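Local coordinates for protein ACDH-11, isoform b (PDB 4Y9J) that belongs to the acyl-CoA dehydrogenase family and binds flavin-adenine dinucleotide in a four-chain assembly, at residues D31-R36 and G367-L372. Residues are numbered along the deposited sequence; the frame is centred on the assembly and turned at random.
Sequences DPILDR and GSMLLL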
loop_
_atom_site.group_PDB
_atom_site.type_symbol
_atom_site.label_atom_id
_atom_site.label_comp_id
_atom_site.label_asym_id
_atom_site.label_seq_id
_atom_site.Cartn_x
_atom_site.Cartn_y
_atom_site.Cartn_z
ATOM N N ASP B 31 31.413 8.917 -21.029
ATOM C CA ASP B 31 32.021 9.706 -19.942
ATOM C C ASP B 31 33.056 10.689 -20.552
ATOM O O ASP B 31 33.903 10.261 -21.338
ATOM C CB ASP B 31 32.698 8.848 -18.863
ATOM C CG ASP B 31 33.031 9.641 -17.571
ATOM O OD1 ASP B 31 34.127 10.246 -17.471
ATOM O OD2 ASP B 31 32.212 9.616 -16.618
ATOM N N PRO B 32 32.998 11.972 -20.142
ATOM C CA PRO B 32 33.961 12.990 -20.555
ATOM C C PRO B 32 35.414 12.661 -20.306
ATOM O O PRO B 32 36.229 12.945 -21.159
ATOM C CB PRO B 32 33.548 14.182 -19.706
ATOM C CG PRO B 32 32.069 14.058 -19.605
ATOM C CD PRO B 32 31.868 12.586 -19.419
ATOM N N ILE B 33 35.769 12.101 -19.157
ATOM C CA ILE B 33 37.171 11.906 -18.832
ATOM C C ILE B 33 37.657 10.544 -18.387
ATOM O O ILE B 33 38.854 10.360 -18.290
ATOM C CB ILE B 33 37.685 12.822 -17.711
ATOM C CG1 ILE B 33 36.943 12.607 -16.428
ATOM C CG2 ILE B 33 37.746 14.292 -18.114
ATOM C CD1 ILE B 33 37.762 13.155 -15.284
ATOM N N LEU B 34 36.765 9.603 -18.101
ATOM C CA LEU B 34 37.168 8.266 -17.673
ATOM C C LEU B 34 38.169 7.540 -18.572
ATOM O O LEU B 34 39.174 7.026 -18.088
ATOM C CB LEU B 34 35.920 7.380 -17.530
ATOM C CG LEU B 34 36.216 6.021 -16.936
ATOM C CD1 LEU B 34 37.022 6.147 -15.656
ATOM C CD2 LEU B 34 34.865 5.370 -16.725
ATOM N N ASP B 35 37.856 7.438 -19.858
ATOM C CA ASP B 35 38.732 6.732 -20.764
ATOM C C ASP B 35 40.093 7.469 -20.888
ATOM O O ASP B 35 41.141 6.819 -20.871
ATOM C CB ASP B 35 38.065 6.583 -22.135
ATOM C CG ASP B 35 38.949 5.824 -23.173
ATOM O OD1 ASP B 35 39.100 4.575 -23.061
ATOM O OD2 ASP B 35 39.455 6.479 -24.110
ATOM N N ARG B 36 40.088 8.801 -21.050
ATOM C CA ARG B 36 41.346 9.579 -21.116
ATOM C C ARG B 36 42.205 9.347 -19.875
ATOM O O ARG B 36 43.401 9.217 -19.996
ATOM C CB ARG B 36 41.104 11.077 -21.352
ATOM C CG ARG B 36 40.643 11.423 -22.762
ATOM C CD ARG B 36 40.910 12.860 -23.170
ATOM N NE ARG B 36 40.323 13.923 -22.332
ATOM C CZ ARG B 36 39.030 14.251 -22.283
ATOM N NH1 ARG B 36 38.123 13.598 -23.005
ATOM N NH2 ARG B 36 38.627 15.249 -21.492
ATOM N N GLY B 367 37.340 17.420 -11.182
ATOM C CA GLY B 367 38.373 17.525 -10.140
ATOM C C GLY B 367 38.266 16.356 -9.135
ATOM O O GLY B 367 39.225 15.681 -8.786
ATOM N N SER B 368 37.075 16.132 -8.674
ATOM C CA SER B 368 36.859 15.029 -7.726
ATOM C C SER B 368 37.053 13.622 -8.337
ATOM O O SER B 368 37.462 12.693 -7.708
ATOM C CB SER B 368 35.509 15.161 -7.070
ATOM O OG SER B 368 35.546 16.292 -6.310
ATOM N N MET B 369 36.739 13.507 -9.580
ATOM C CA MET B 369 36.995 12.314 -10.305
ATOM C C MET B 369 38.503 11.994 -10.317
ATOM O O MET B 369 38.891 10.846 -10.106
ATOM C CB MET B 369 36.518 12.564 -11.709
ATOM C CG MET B 369 36.256 11.348 -12.448
ATOM S SD MET B 369 34.564 10.869 -11.950
ATOM C CE MET B 369 35.072 9.406 -12.824
ATOM N N LEU B 370 39.348 12.987 -10.586
ATOM C CA LEU B 370 40.813 12.744 -10.659
ATOM C C LEU B 370 41.299 12.414 -9.260
ATOM O O LEU B 370 42.184 11.628 -9.109
ATOM C CB LEU B 370 41.515 13.927 -11.286
ATOM C CG LEU B 370 41.262 14.106 -12.776
ATOM C CD1 LEU B 370 42.334 14.977 -13.343
ATOM C CD2 LEU B 370 41.229 12.773 -13.542
ATOM N N LEU B 371 40.713 13.022 -8.227
ATOM C CA LEU B 371 41.070 12.726 -6.853
ATOM C C LEU B 371 40.724 11.272 -6.566
ATOM O O LEU B 371 41.481 10.601 -5.889
ATOM C CB LEU B 371 40.393 13.691 -5.879
ATOM C CG LEU B 371 40.842 13.826 -4.410
ATOM C CD1 LEU B 371 42.219 14.437 -4.329
ATOM C CD2 LEU B 371 39.871 14.667 -3.563
ATOM N N LEU B 372 39.557 10.810 -7.039
ATOM C CA LEU B 372 39.144 9.434 -6.859
ATOM C C LEU B 372 40.129 8.460 -7.450
ATOM O O LEU B 372 40.450 7.429 -6.829
ATOM C CB LEU B 372 37.809 9.198 -7.525
ATOM C CG LEU B 372 37.350 7.743 -7.633
ATOM C CD1 LEU B 372 37.160 7.099 -6.260
ATOM C CD2 LEU B 372 36.063 7.672 -8.456
#
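Ile33 meets Met369 and Leu370 through a single methyl group, CD1. Ile33 CD1 lies against the base of the Met369 side chain, 3.7 Å from Met369 CG and 3.8 Å from Met369 CB. Ile33 CD1 also touches one branch of Leu370, 3.9 Å from Leu370 CD2. The side chains of Ile33 and Met369 run past each other in opposite directions. The Ile33 side chain puts CG1 between its own backbone N and carbonyl carbon (chi1 60°), and from there CD1 extends to helix 352-383. Met369 leaves that helix with CG anti to the backbone N (chi1 -159°). The chain then bends at chi2, and its sulfur end stays farther from Ile33. The contact is wholly apolar and buried.

In the turn that carries Ile33, Asp31 OD1 accepts two backbone N-H groups, from Ile33 N at 3.0 Å and from Leu34 N at 2.8 Å. The donors reach OD1 from opposite faces of the carboxylate plane. Ile33 N closes an Asx turn and Leu34 N an Asx motif, just before helix 34-41, with Ile33 at the N-cap position. Asp31 OD2 forms a salt bridge with Arg328.

The contact joins the start of helix 34-41, in the N-terminal region, to helix 352-383 of the acyl-CoA dehydrogenase C-terminal region. Phe133 of helix 121-135 packs on Asp31 and Met369, while Leu540 and His543 of helix 524-545 touch Leu370.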